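Local coordinates for protein ATP-citrate lyase beta-subunit (Chlorobium limicola, PDB 6HXJ) that probably takes part, as a subunit of ATP-citrate lyase, in the ATP- and CoA-dependent cleavage of citrate to oxaloacetate and acetyl-CoA, at residues 337-342 with 370-375; 330-335 with 353-358; 116-121 with 149-154; 134-139 with 156-161. One frame throughout, in Å; residues are numbered along the deposited sequence.

Contact 1 (337-342 with 370-375); sequences NGFRES and KQLQEE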
loop_
_atom_site.group_PDB
_atom_site.type_symbol
_atom_site.label_atom_id
_atom_site.label_comp_id
_atom_site.label_asym_id
_atom_site.label_seq_id
_atom_site.Cartn_x
_atom_site.Cartn_y
_atom_site.Cartn_z
ATOM N N ASN A 337 21.614 -40.656 21.412
ATOM C CA ASN A 337 22.312 -40.461 20.133
ATOM C C ASN A 337 23.791 -40.860 20.215
ATOM O O ASN A 337 24.246 -41.653 19.387
ATOM C CB ASN A 337 22.097 -39.057 19.603
ATOM C CG ASN A 337 20.770 -38.991 18.904
ATOM O OD1 ASN A 337 20.515 -39.755 17.953
ATOM N ND2 ASN A 337 19.861 -38.169 19.431
ATOM N N GLY A 338 24.462 -40.437 21.284
ATOM C CA GLY A 338 25.848 -40.790 21.560
ATOM C C GLY A 338 26.058 -42.257 21.893
ATOM O O GLY A 338 27.146 -42.780 21.659
ATOM N N PHE A 339 25.035 -42.929 22.463
ATOM C CA PHE A 339 25.095 -44.365 22.769
ATOM C C PHE A 339 24.941 -45.178 21.493
ATOM O O PHE A 339 25.615 -46.189 21.334
ATOM C CB PHE A 339 24.009 -44.775 23.773
ATOM C CG PHE A 339 24.353 -44.630 25.236
ATOM C CD1 PHE A 339 25.683 -44.620 25.663
ATOM C CD2 PHE A 339 23.355 -44.571 26.192
ATOM C CE1 PHE A 339 26.001 -44.492 27.015
ATOM C CE2 PHE A 339 23.676 -44.466 27.550
ATOM C CZ PHE A 339 24.998 -44.418 27.950
ATOM N N ARG A 340 24.054 -44.725 20.587
ATOM C CA ARG A 340 23.785 -45.313 19.285
ATOM C C ARG A 340 25.009 -45.160 18.384
ATOM O O ARG A 340 25.381 -46.110 17.680
ATOM C CB ARG A 340 22.565 -44.624 18.653
ATOM C CG ARG A 340 21.224 -45.023 19.267
ATOM C CD ARG A 340 20.079 -44.908 18.291
ATOM N NE ARG A 340 19.204 -43.737 18.419
ATOM C CZ ARG A 340 17.954 -43.774 18.875
ATOM N NH1 ARG A 340 17.453 -44.899 19.374
ATOM N NH2 ARG A 340 17.230 -42.663 18.929
ATOM N N GLU A 341 25.644 -43.964 18.433
ATOM C CA GLU A 341 26.848 -43.623 17.666
ATOM C C GLU A 341 28.038 -44.507 18.090
ATOM O O GLU A 341 28.785 -45.020 17.265
ATOM C CB GLU A 341 27.178 -42.123 17.848
ATOM C CG GLU A 341 28.054 -41.526 16.750
ATOM C CD GLU A 341 29.569 -41.696 16.810
ATOM O OE1 GLU A 341 30.088 -42.265 17.802
ATOM O OE2 GLU A 341 30.241 -41.230 15.860
ATOM N N SER A 342 28.171 -44.696 19.385
ATOM C CA SER A 342 29.232 -45.475 19.996
ATOM C C SER A 342 29.039 -46.974 19.775
ATOM O O SER A 342 30.025 -47.678 19.577
ATOM C CB SER A 342 29.305 -45.163 21.486
ATOM O OG SER A 342 29.542 -43.779 21.701
ATOM N N LYS A 370 14.796 -46.544 27.885
ATOM C CA LYS A 370 14.421 -47.948 28.086
ATOM C C LYS A 370 14.091 -48.610 26.738
ATOM O O LYS A 370 14.180 -49.833 26.632
ATOM C CB LYS A 370 13.280 -48.100 29.115
ATOM C CG LYS A 370 13.264 -49.458 29.813
ATOM C CD LYS A 370 12.466 -49.473 31.123
ATOM C CE LYS A 370 12.550 -50.805 31.853
ATOM N NZ LYS A 370 13.907 -51.081 32.415
ATOM N N GLN A 371 13.763 -47.820 25.692
ATOM C CA GLN A 371 13.541 -48.366 24.350
ATOM C C GLN A 371 14.862 -48.922 23.855
ATOM O O GLN A 371 14.855 -49.962 23.204
ATOM C CB GLN A 371 13.044 -47.285 23.393
ATOM C CG GLN A 371 12.801 -47.745 21.962
ATOM C CD GLN A 371 12.410 -46.593 21.066
ATOM O OE1 GLN A 371 13.036 -45.526 21.055
ATOM N NE2 GLN A 371 11.398 -46.813 20.247
ATOM N N LEU A 372 15.993 -48.268 24.203
ATOM C CA LEU A 372 17.318 -48.750 23.817
ATOM C C LEU A 372 17.562 -50.228 24.154
ATOM O O LEU A 372 18.518 -50.794 23.645
ATOM C CB LEU A 372 18.458 -47.884 24.347
ATOM C CG LEU A 372 18.760 -46.597 23.598
ATOM C CD1 LEU A 372 19.765 -45.769 24.370
ATOM C CD2 LEU A 372 19.355 -46.865 22.239
ATOM N N GLN A 373 16.673 -50.877 24.936
ATOM C CA GLN A 373 16.699 -52.317 25.205
ATOM C C GLN A 373 16.389 -53.129 23.942
ATOM O O GLN A 373 16.961 -54.215 23.777
ATOM C CB GLN A 373 15.676 -52.709 26.298
ATOM C CG GLN A 373 16.148 -52.484 27.728
ATOM C CD GLN A 373 15.077 -52.590 28.805
ATOM O OE1 GLN A 373 15.193 -51.965 29.858
ATOM N NE2 GLN A 373 14.033 -53.397 28.611
ATOM N N GLU A 374 15.510 -52.627 23.053
ATOM C CA GLU A 374 15.172 -53.435 21.889
ATOM C C GLU A 374 16.283 -53.351 20.811
ATOM O O GLU A 374 16.390 -54.252 19.976
ATOM C CB GLU A 374 13.726 -53.243 21.341
ATOM C CG GLU A 374 13.268 -51.881 20.864
ATOM C CD GLU A 374 11.832 -51.540 21.238
ATOM O OE1 GLU A 374 11.636 -50.810 22.237
ATOM O OE2 GLU A 374 10.904 -52.053 20.572
ATOM N N GLU A 375 17.198 -52.373 20.945
ATOM C CA GLU A 375 18.347 -52.197 20.073
ATOM C C GLU A 375 19.539 -53.058 20.514
ATOM O O GLU A 375 20.606 -52.956 19.914
ATOM C CB GLU A 375 18.718 -50.714 19.967
ATOM C CG GLU A 375 17.701 -49.897 19.186
ATOM C CD GLU A 375 17.863 -48.399 19.319
ATOM O OE1 GLU A 375 16.904 -47.733 19.776
ATOM O OE2 GLU A 375 18.947 -47.889 18.952
#
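Arg-340, on helix 328-344, and Glu-375, in the turn after helix 362-371, bring opposite charges together at the exposed margin of this contact. Beyond CB the arginine places CG anti to its carbonyl carbon (chi1 -74°), and there Arg-340 CG lies 4.0 Å from Leu-372 CD2. The next atom, Arg-340 CD, passes Glu-375 OE2 at 3.3 Å, and Arg-340 NE comes 4.2 Å from the same Glu-375 OE2. A bend at chi3 swings the guanidinium round to the carboxylate, where Arg-340 NH1 makes a salt bridge with Glu-375 OE1 at 2.9 Å. From the same NH1 a weak hydrogen bond runs 3.4 Å to Glu-375 OE2. The carboxylate meets the guanidinium at its edge, and the two planes differ by only 19°. An alanine in place of Glu-375 removes the carboxylate, and the guanidinium of Arg-340 would probably be left without its anionic mate and freer to turn. Deeper in, Leu-372 CD1 lies 4.2 Å from Phe-339 CD2, at the edge of the ring. That ring seats helix 328-344 on Ile-316 and Val-318 of strand 315-318 and also touches Thr-304 of helix 297-309, while Leu-372 rests on Phe-377 in the loop before strand 378-382.

Contact 2 (330-335 with 353-358); sequences ATFSGI and IWVRRG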
loop_
_atom_site.group_PDB
_atom_site.type_symbol
_atom_site.label_atom_id
_atom_site.label_comp_id
_atom_site.label_asym_id
_atom_site.label_seq_id
_atom_site.Cartn_x
_atom_site.Cartn_y
_atom_site.Cartn_z
ATOM N N ALA A 330 15.502 -33.894 26.443
ATOM C CA ALA A 330 16.522 -33.300 25.568
ATOM C C ALA A 330 17.893 -33.889 25.846
ATOM O O ALA A 330 18.533 -34.395 24.946
ATOM C CB ALA A 330 16.558 -31.799 25.768
ATOM N N THR A 331 18.322 -33.854 27.102
ATOM C CA THR A 331 19.625 -34.381 27.504
ATOM C C THR A 331 19.735 -35.879 27.290
ATOM O O THR A 331 20.810 -36.334 26.909
ATOM C CB THR A 331 20.021 -33.978 28.922
ATOM O OG1 THR A 331 18.951 -34.222 29.819
ATOM C CG2 THR A 331 20.500 -32.521 29.022
ATOM N N PHE A 332 18.647 -36.640 27.516
ATOM C CA PHE A 332 18.638 -38.074 27.277
ATOM C C PHE A 332 18.651 -38.365 25.811
ATOM O O PHE A 332 19.210 -39.388 25.457
ATOM C CB PHE A 332 17.496 -38.815 27.989
ATOM C CG PHE A 332 17.864 -39.316 29.364
ATOM C CD1 PHE A 332 18.901 -38.723 30.088
ATOM C CD2 PHE A 332 17.195 -40.393 29.931
ATOM C CE1 PHE A 332 19.268 -39.207 31.344
ATOM C CE2 PHE A 332 17.547 -40.861 31.204
ATOM C CZ PHE A 332 18.580 -40.262 31.902
ATOM N N SER A 333 18.130 -37.474 24.937
ATOM C CA SER A 333 18.227 -37.705 23.489
ATOM C C SER A 333 19.692 -37.592 23.006
ATOM O O SER A 333 20.125 -38.385 22.159
ATOM C CB SER A 333 17.289 -36.778 22.714
ATOM O OG SER A 333 17.862 -35.509 22.429
ATOM N N GLY A 334 20.438 -36.656 23.600
ATOM C CA GLY A 334 21.853 -36.451 23.316
ATOM C C GLY A 334 22.659 -37.650 23.773
ATOM O O GLY A 334 23.559 -38.073 23.067
ATOM N N ILE A 335 22.298 -38.240 24.956
ATOM C CA ILE A 335 22.902 -39.452 25.560
ATOM C C ILE A 335 22.595 -40.660 24.683
ATOM O O ILE A 335 23.500 -41.434 24.381
ATOM C CB ILE A 335 22.504 -39.706 27.076
ATOM C CG1 ILE A 335 23.020 -38.588 28.000
ATOM C CG2 ILE A 335 23.012 -41.081 27.595
ATOM C CD1 ILE A 335 22.473 -38.595 29.421
ATOM N N ILE A 353 24.665 -50.667 30.935
ATOM C CA ILE A 353 24.388 -49.259 31.223
ATOM C C ILE A 353 23.385 -49.232 32.380
ATOM O O ILE A 353 22.421 -50.002 32.371
ATOM C CB ILE A 353 23.886 -48.484 29.947
ATOM C CG1 ILE A 353 24.961 -48.509 28.823
ATOM C CG2 ILE A 353 23.499 -47.037 30.274
ATOM C CD1 ILE A 353 24.513 -48.148 27.427
ATOM N N TRP A 354 23.636 -48.365 33.392
ATOM C CA TRP A 354 22.784 -48.181 34.573
ATOM C C TRP A 354 22.252 -46.757 34.578
ATOM O O TRP A 354 23.029 -45.805 34.661
ATOM C CB TRP A 354 23.556 -48.497 35.867
ATOM C CG TRP A 354 24.178 -49.863 35.881
ATOM C CD1 TRP A 354 25.420 -50.213 35.432
ATOM C CD2 TRP A 354 23.553 -51.071 36.314
ATOM N NE1 TRP A 354 25.618 -51.561 35.586
ATOM C CE2 TRP A 354 24.490 -52.116 36.133
ATOM C CE3 TRP A 354 22.298 -51.370 36.882
ATOM C CZ2 TRP A 354 24.209 -53.443 36.484
ATOM C CZ3 TRP A 354 22.018 -52.683 37.228
ATOM C CH2 TRP A 354 22.968 -53.704 37.031
ATOM N N VAL A 355 20.931 -46.616 34.440
ATOM C CA VAL A 355 20.260 -45.327 34.377
ATOM C C VAL A 355 19.380 -45.112 35.608
ATOM O O VAL A 355 18.587 -45.986 35.971
ATOM C CB VAL A 355 19.461 -45.153 33.044
ATOM C CG1 VAL A 355 18.843 -43.762 32.934
ATOM C CG2 VAL A 355 20.342 -45.420 31.837
ATOM N N ARG A 356 19.541 -43.951 36.248
ATOM C CA ARG A 356 18.712 -43.493 37.367
ATOM C C ARG A 356 18.657 -41.981 37.244
ATOM O O ARG A 356 19.692 -41.313 37.328
ATOM C CB ARG A 356 19.231 -43.948 38.751
ATOM C CG ARG A 356 18.252 -43.696 39.897
ATOM C CD ARG A 356 18.422 -42.306 40.483
ATOM N NE ARG A 356 17.504 -42.052 41.587
ATOM C CZ ARG A 356 17.239 -40.850 42.083
ATOM N NH1 ARG A 356 17.811 -39.766 41.561
ATOM N NH2 ARG A 356 16.388 -40.719 43.090
ATOM N N ARG A 357 17.464 -41.441 37.017
ATOM C CA ARG A 357 17.302 -40.020 36.807
ATOM C C ARG A 357 15.876 -39.523 37.128
ATOM O O ARG A 357 14.900 -40.279 37.108
ATOM C CB ARG A 357 17.704 -39.680 35.357
ATOM C CG ARG A 357 17.782 -38.199 34.976
ATOM C CD ARG A 357 18.861 -37.422 35.699
ATOM N NE ARG A 357 19.104 -36.128 35.059
ATOM C CZ ARG A 357 19.280 -34.980 35.709
ATOM N NH1 ARG A 357 19.242 -34.947 37.039
ATOM N NH2 ARG A 357 19.507 -33.854 35.036
ATOM N N GLY A 358 15.800 -38.234 37.436
ATOM C CA GLY A 358 14.579 -37.469 37.656
ATOM C C GLY A 358 14.759 -36.067 37.110
ATOM O O GLY A 358 15.899 -35.633 36.893
#
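Phe-332 reaches from helix 328-344 to Val-355 and Arg-357, tying the helix to the end of strand 352-356 and the loop that follows it, within the beta-alpha-beta crossover of strand 315-318, helix 328-344 and strand 352-356. The parallel core of this domain has the strand order of a flavodoxin-like fold, in keeping with its kinship to the succinate-CoA ligases. The CE2-CZ end of the phenylalanine ring does the touching. Ring atom CE2 of Phe-332 meets CG1 of Val-355 at 3.6 Å, the two side chains coming from opposite directions. Val-355 offers that methyl because CG1 stands anti to the backbone N (chi1 -176°). On the neighbouring ring atom, CZ of Phe-332, CB of Arg-357 also sits at 3.6 Å. Both partners approach the ring obliquely, so the evidence supports aliphatic packing and not a stack, and the guanidinium plane is turned 43° from the ring. Leu-366 and Ile-369 of helix 362-371 also pack on Phe-332. A serine in place of Phe-332 would probably open a gap between helix and strand and leave the methylenes of Arg-357 with less to rest against. Arg-357 bends at chi2, and its polar end finds partners elsewhere: NH1 bonds Ala-321 O and a bound citrate, an anion that may come from the crystallisation liquor. Nearer the backbone, Arg-357 CG lies 3.8 Å from CZ of Phe-332.

Contact 3 (116-121 with 149-154); sequences AELLIS and EQLTEL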
loop_
_atom_site.group_PDB
_atom_site.type_symbol
_atom_site.label_atom_id
_atom_site.label_comp_id
_atom_site.label_asym_id
_atom_site.label_seq_id
_atom_site.Cartn_x
_atom_site.Cartn_y
_atom_site.Cartn_z
ATOM N N ALA A 116 41.102 -10.212 53.871
ATOM C CA ALA A 116 42.294 -11.030 53.773
ATOM C C ALA A 116 43.109 -10.998 55.042
ATOM O O ALA A 116 42.781 -10.291 55.992
ATOM C CB ALA A 116 43.103 -10.477 52.608
ATOM N N GLU A 117 44.156 -11.809 55.073
ATOM C CA GLU A 117 45.085 -11.892 56.185
ATOM C C GLU A 117 46.497 -11.780 55.630
ATOM O O GLU A 117 46.836 -12.488 54.674
ATOM C CB GLU A 117 44.915 -13.216 56.913
ATOM C CG GLU A 117 45.491 -13.224 58.314
ATOM C CD GLU A 117 45.273 -14.514 59.084
ATOM O OE1 GLU A 117 45.495 -15.607 58.509
ATOM O OE2 GLU A 117 44.873 -14.426 60.268
ATOM N N LEU A 118 47.298 -10.872 56.199
ATOM C CA LEU A 118 48.666 -10.677 55.780
ATOM C C LEU A 118 49.568 -11.328 56.795
ATOM O O LEU A 118 49.541 -10.954 57.961
ATOM C CB LEU A 118 48.962 -9.188 55.619
ATOM C CG LEU A 118 50.366 -8.778 55.170
ATOM C CD1 LEU A 118 50.702 -9.246 53.759
ATOM C CD2 LEU A 118 50.533 -7.304 55.265
ATOM N N LEU A 119 50.313 -12.346 56.369
ATOM C CA LEU A 119 51.243 -13.065 57.233
ATOM C C LEU A 119 52.638 -12.593 56.859
ATOM O O LEU A 119 52.969 -12.519 55.670
ATOM C CB LEU A 119 51.093 -14.598 57.075
ATOM C CG LEU A 119 50.003 -15.276 57.927
ATOM C CD1 LEU A 119 48.633 -14.959 57.428
ATOM C CD2 LEU A 119 50.160 -16.770 57.921
ATOM N N ILE A 120 53.432 -12.209 57.866
ATOM C CA ILE A 120 54.791 -11.726 57.651
ATOM C C ILE A 120 55.805 -12.471 58.533
ATOM O O ILE A 120 55.544 -12.739 59.700
ATOM C CB ILE A 120 54.875 -10.172 57.792
ATOM C CG1 ILE A 120 56.184 -9.624 57.194
ATOM C CG2 ILE A 120 54.638 -9.669 59.243
ATOM C CD1 ILE A 120 56.175 -8.183 57.001
ATOM N N SER A 121 56.964 -12.790 57.975
ATOM C CA SER A 121 58.028 -13.429 58.748
ATOM C C SER A 121 59.387 -12.911 58.337
ATOM O O SER A 121 59.613 -12.603 57.168
ATOM C CB SER A 121 57.988 -14.946 58.604
ATOM O OG SER A 121 58.773 -15.552 59.614
ATOM N N GLU A 149 52.142 3.088 58.023
ATOM C CA GLU A 149 52.647 3.010 59.396
ATOM C C GLU A 149 52.246 1.731 60.105
ATOM O O GLU A 149 53.102 1.075 60.699
ATOM C CB GLU A 149 52.272 4.245 60.219
ATOM C CG GLU A 149 51.218 5.161 59.615
ATOM C CD GLU A 149 51.566 5.903 58.334
ATOM O OE1 GLU A 149 50.783 5.786 57.361
ATOM O OE2 GLU A 149 52.634 6.558 58.286
ATOM N N GLN A 150 50.965 1.352 60.005
ATOM C CA GLN A 150 50.469 0.102 60.590
ATOM C C GLN A 150 51.298 -1.067 60.090
ATOM O O GLN A 150 51.713 -1.913 60.882
ATOM C CB GLN A 150 48.999 -0.126 60.209
ATOM C CG GLN A 150 48.057 0.947 60.704
ATOM C CD GLN A 150 46.612 0.570 60.460
ATOM O OE1 GLN A 150 45.936 1.127 59.590
ATOM N NE2 GLN A 150 46.094 -0.371 61.239
ATOM N N LEU A 151 51.491 -1.118 58.763
ATOM C CA LEU A 151 52.290 -2.138 58.120
ATOM C C LEU A 151 53.720 -2.069 58.625
ATOM O O LEU A 151 54.287 -3.107 58.943
ATOM C CB LEU A 151 52.184 -2.010 56.605
ATOM C CG LEU A 151 50.766 -2.337 56.050
ATOM C CD1 LEU A 151 50.628 -1.949 54.619
ATOM C CD2 LEU A 151 50.347 -3.774 56.324
ATOM N N THR A 152 54.266 -0.852 58.799
ATOM C CA THR A 152 55.605 -0.688 59.368
ATOM C C THR A 152 55.625 -1.258 60.787
ATOM O O THR A 152 56.527 -2.019 61.107
ATOM C CB THR A 152 56.176 0.738 59.254
ATOM O OG1 THR A 152 55.764 1.560 60.334
ATOM C CG2 THR A 152 55.903 1.406 57.926
ATOM N N GLU A 153 54.598 -0.962 61.604
ATOM C CA GLU A 153 54.468 -1.509 62.962
ATOM C C GLU A 153 54.368 -3.016 62.887
ATOM O O GLU A 153 54.984 -3.703 63.700
ATOM C CB GLU A 153 53.229 -0.928 63.667
ATOM C CG GLU A 153 52.819 -1.575 64.979
ATOM C CD GLU A 153 51.319 -1.577 65.207
ATOM O OE1 GLU A 153 50.616 -2.371 64.538
ATOM O OE2 GLU A 153 50.847 -0.777 66.048
ATOM N N LEU A 154 53.593 -3.532 61.916
ATOM C CA LEU A 154 53.457 -4.969 61.730
ATOM C C LEU A 154 54.842 -5.540 61.460
ATOM O O LEU A 154 55.235 -6.489 62.127
ATOM C CB LEU A 154 52.481 -5.364 60.619
ATOM C CG LEU A 154 52.408 -6.895 60.408
ATOM C CD1 LEU A 154 51.936 -7.632 61.661
ATOM C CD2 LEU A 154 51.636 -7.282 59.180
#
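Leu-118 and Ile-120, alternate residues of strand 115-121, turn their side chains to Leu-151 and Leu-154 on one side of helix 148-158. The short axes approach to 10.7 Å and cross at -44°, and four aliphatic side chains fill the space between them. All four are buried, and this inner face is close-packed along its length. CG2 of Ile-120 lies 3.7 Å from CG of Leu-154, the two side chains sliding past each other in opposite directions. Ile-120 sets its CG1 anti to the backbone N (chi1 -164°), which leaves the CG2 methyl to meet the leucine. Leu-154 CD2 also reaches Leu-118 CD2, at 4.1 Å, so one leucine bridges both strand residues. CD2 of Leu-118 in turn meets CD2 of Leu-151 at 3.7 Å, methyl against methyl, the two chains crossing at about a right angle. Leu-151 continues onto Ser-173 and Ile-176 of helix 163-181, while Ile-120 touches Val-168 of the same helix.

The outer side of helix 148-158 contrasts with this. Glu-149, Gln-150 and Glu-153 are exposed and make no contact with the strand. There the partly exposed Thr-152 turns its hydroxyl back on its own helix: OG1 donates to Glu-149 O at 2.7 Å, in the carbonyl plane and on a lone pair, and this oxygen also accepts from Glu-153 N. Such an amphipathic helix lying over an antiparallel sheet is in keeping with the alpha+beta architecture of the ATP-grasp domain.

Contact 4 (134-139 with 156-161); sequences SVRRIQ and KDAGFE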
loop_
_atom_site.group_PDB
_atom_site.type_symbol
_atom_site.label_atom_id
_atom_site.label_comp_id
_atom_site.label_asym_id
_atom_site.label_seq_id
_atom_site.Cartn_x
_atom_site.Cartn_y
_atom_site.Cartn_z
ATOM N N SER A 134 57.432 -17.277 64.406
ATOM C CA SER A 134 58.021 -16.027 63.939
ATOM C C SER A 134 57.029 -15.214 63.122
ATOM O O SER A 134 57.202 -14.006 62.980
ATOM C CB SER A 134 59.290 -16.301 63.137
ATOM O OG SER A 134 59.067 -16.952 61.901
ATOM N N VAL A 135 55.995 -15.891 62.593
ATOM C CA VAL A 135 54.943 -15.330 61.747
ATOM C C VAL A 135 53.967 -14.449 62.535
ATOM O O VAL A 135 53.325 -14.888 63.496
ATOM C CB VAL A 135 54.209 -16.408 60.908
ATOM C CG1 VAL A 135 53.028 -15.824 60.148
ATOM C CG2 VAL A 135 55.158 -17.105 59.943
ATOM N N ARG A 136 53.906 -13.183 62.112
ATOM C CA ARG A 136 53.001 -12.169 62.629
ATOM C C ARG A 136 51.953 -11.930 61.559
ATOM O O ARG A 136 52.271 -11.720 60.382
ATOM C CB ARG A 136 53.749 -10.877 63.033
ATOM C CG ARG A 136 54.844 -11.091 64.090
ATOM C CD ARG A 136 54.305 -11.707 65.367
ATOM N NE ARG A 136 55.372 -12.123 66.273
ATOM C CZ ARG A 136 55.205 -12.983 67.273
ATOM N NH1 ARG A 136 56.229 -13.306 68.054
ATOM N NH2 ARG A 136 54.017 -13.537 67.492
ATOM N N ARG A 137 50.705 -12.070 61.954
ATOM C CA ARG A 137 49.604 -11.952 61.034
ATOM C C ARG A 137 48.631 -10.879 61.443
ATOM O O ARG A 137 48.315 -10.742 62.623
ATOM C CB ARG A 137 48.895 -13.307 60.826
ATOM C CG ARG A 137 48.579 -14.095 62.093
ATOM C CD ARG A 137 47.684 -15.282 61.803
ATOM N NE ARG A 137 48.426 -16.433 61.280
ATOM C CZ ARG A 137 47.911 -17.652 61.112
ATOM N NH1 ARG A 137 46.641 -17.895 61.425
ATOM N NH2 ARG A 137 48.662 -18.637 60.635
ATOM N N ILE A 138 48.162 -10.105 60.460
ATOM C CA ILE A 138 47.106 -9.117 60.683
ATOM C C ILE A 138 45.946 -9.401 59.744
ATOM O O ILE A 138 46.166 -9.874 58.640
ATOM C CB ILE A 138 47.502 -7.618 60.691
ATOM C CG1 ILE A 138 47.997 -7.138 59.318
ATOM C CG2 ILE A 138 48.460 -7.290 61.796
ATOM C CD1 ILE A 138 47.145 -6.056 58.735
ATOM N N GLN A 139 44.722 -9.099 60.174
ATOM C CA GLN A 139 43.538 -9.288 59.360
ATOM C C GLN A 139 43.138 -7.958 58.729
ATOM O O GLN A 139 42.884 -6.982 59.437
ATOM C CB GLN A 139 42.407 -9.888 60.195
ATOM C CG GLN A 139 41.004 -9.784 59.583
ATOM C CD GLN A 139 40.801 -10.690 58.429
ATOM O OE1 GLN A 139 41.397 -11.756 58.339
ATOM N NE2 GLN A 139 39.943 -10.291 57.523
ATOM N N LYS A 156 57.650 -4.169 62.302
ATOM C CA LYS A 156 58.359 -3.979 63.565
ATOM C C LYS A 156 58.110 -5.096 64.576
ATOM O O LYS A 156 59.058 -5.562 65.202
ATOM C CB LYS A 156 58.045 -2.609 64.146
ATOM C CG LYS A 156 59.010 -1.558 63.604
ATOM C CD LYS A 156 58.858 -0.195 64.251
ATOM C CE LYS A 156 59.834 0.805 63.667
ATOM N NZ LYS A 156 59.994 2.016 64.532
ATOM N N ASP A 157 56.866 -5.567 64.680
ATOM C CA ASP A 157 56.472 -6.670 65.558
ATOM C C ASP A 157 57.202 -7.944 65.179
ATOM O O ASP A 157 57.511 -8.747 66.050
ATOM C CB ASP A 157 54.962 -6.936 65.432
ATOM C CG ASP A 157 54.034 -5.838 65.955
ATOM O OD1 ASP A 157 54.428 -5.125 66.917
ATOM O OD2 ASP A 157 52.864 -5.773 65.488
ATOM N N ALA A 158 57.384 -8.179 63.876
ATOM C CA ALA A 158 58.069 -9.361 63.370
ATOM C C ALA A 158 59.543 -9.379 63.765
ATOM O O ALA A 158 60.068 -10.446 64.074
ATOM C CB ALA A 158 57.908 -9.463 61.861
ATOM N N GLY A 159 60.176 -8.206 63.791
ATOM C CA GLY A 159 61.582 -8.052 64.143
ATOM C C GLY A 159 62.327 -7.110 63.221
ATOM O O GLY A 159 63.542 -6.962 63.346
ATOM N N PHE A 160 61.607 -6.446 62.295
ATOM C CA PHE A 160 62.192 -5.499 61.335
ATOM C C PHE A 160 62.531 -4.157 61.990
ATOM O O PHE A 160 61.700 -3.583 62.690
ATOM C CB PHE A 160 61.278 -5.318 60.112
ATOM C CG PHE A 160 61.122 -6.582 59.300
ATOM C CD1 PHE A 160 60.089 -7.476 59.561
ATOM C CD2 PHE A 160 62.023 -6.892 58.290
ATOM C CE1 PHE A 160 59.963 -8.657 58.831
ATOM C CE2 PHE A 160 61.891 -8.070 57.559
ATOM C CZ PHE A 160 60.863 -8.946 57.832
ATOM N N GLU A 161 63.751 -3.678 61.779
ATOM C CA GLU A 161 64.227 -2.442 62.388
ATOM C C GLU A 161 64.407 -1.255 61.459
ATOM O O GLU A 161 64.958 -1.399 60.366
ATOM C CB GLU A 161 65.608 -2.664 63.011
ATOM C CG GLU A 161 65.612 -3.731 64.091
ATOM C CD GLU A 161 66.732 -4.751 63.991
ATOM O OE1 GLU A 161 67.899 -4.382 64.261
ATOM O OE2 GLU A 161 66.439 -5.929 63.682
#
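Arg-136 and Ala-158 bring their backbones closest here, CA to CA 5.8 Å, where edge strand 136-141 of the antiparallel sheet passes the C-terminal end of helix 148-158. Strand and helix form a beta-alpha unit of the ATP-grasp domain, the helix running back so that its C-terminal end lies beside the start of the strand. The helix stops at Gly-159, whose phi of 136° would push a CB against the carbonyl O of Ala-158. Between strand and helix end, the aliphatic part of Arg-136 carries the contact. Its CG, anti to the carbonyl carbon (chi1 -58°), rests 3.7 Å from CA of Ala-158. The methyl of that alanine follows at 4.1 Å, CB to Arg-136 CG. Asp-157 adds its CB, 4.4 Å from the same methylene. A bend at chi2 carries the guanidinium on past the last helical turn. No hydrogen bond crosses this surface contact, and the opposite charges do not pair: Arg-136 NE and Asp-157 OD2 are 6.9 Å apart. Arg-136 also packs on Ile-120 of the adjacent strand and on Leu-154. The nearest polar approach across the contact is from Arg-136 NE to Asp-157 O, 4.0 Å, oblique to the guanidinium.

How the contacts relate
The four contacts form two pairs on opposite sides of the chain's centre. Contacts 1 and 2 share helix 328-344, have centres 11 Å apart and touch directly, Phe-339 CE2 meeting Ile-353 CG2 at 3.7 Å. Contacts 3 and 4 share helix 148-158, with centres only 6 Å apart, and their strands are neighbours in one sheet: Ile-120 N probably bonds Arg-136 O, and the hydroxyls of Ser-121 and Ser-134 are probably hydrogen-bonded to each other. Between the pairs the centres stand 54 to 65 Å apart and nothing touches. Contact 2 lies beside the citrate, about 3 Å from the Arg-357 side chain; coenzyme A is more distant, about 13 Å from it.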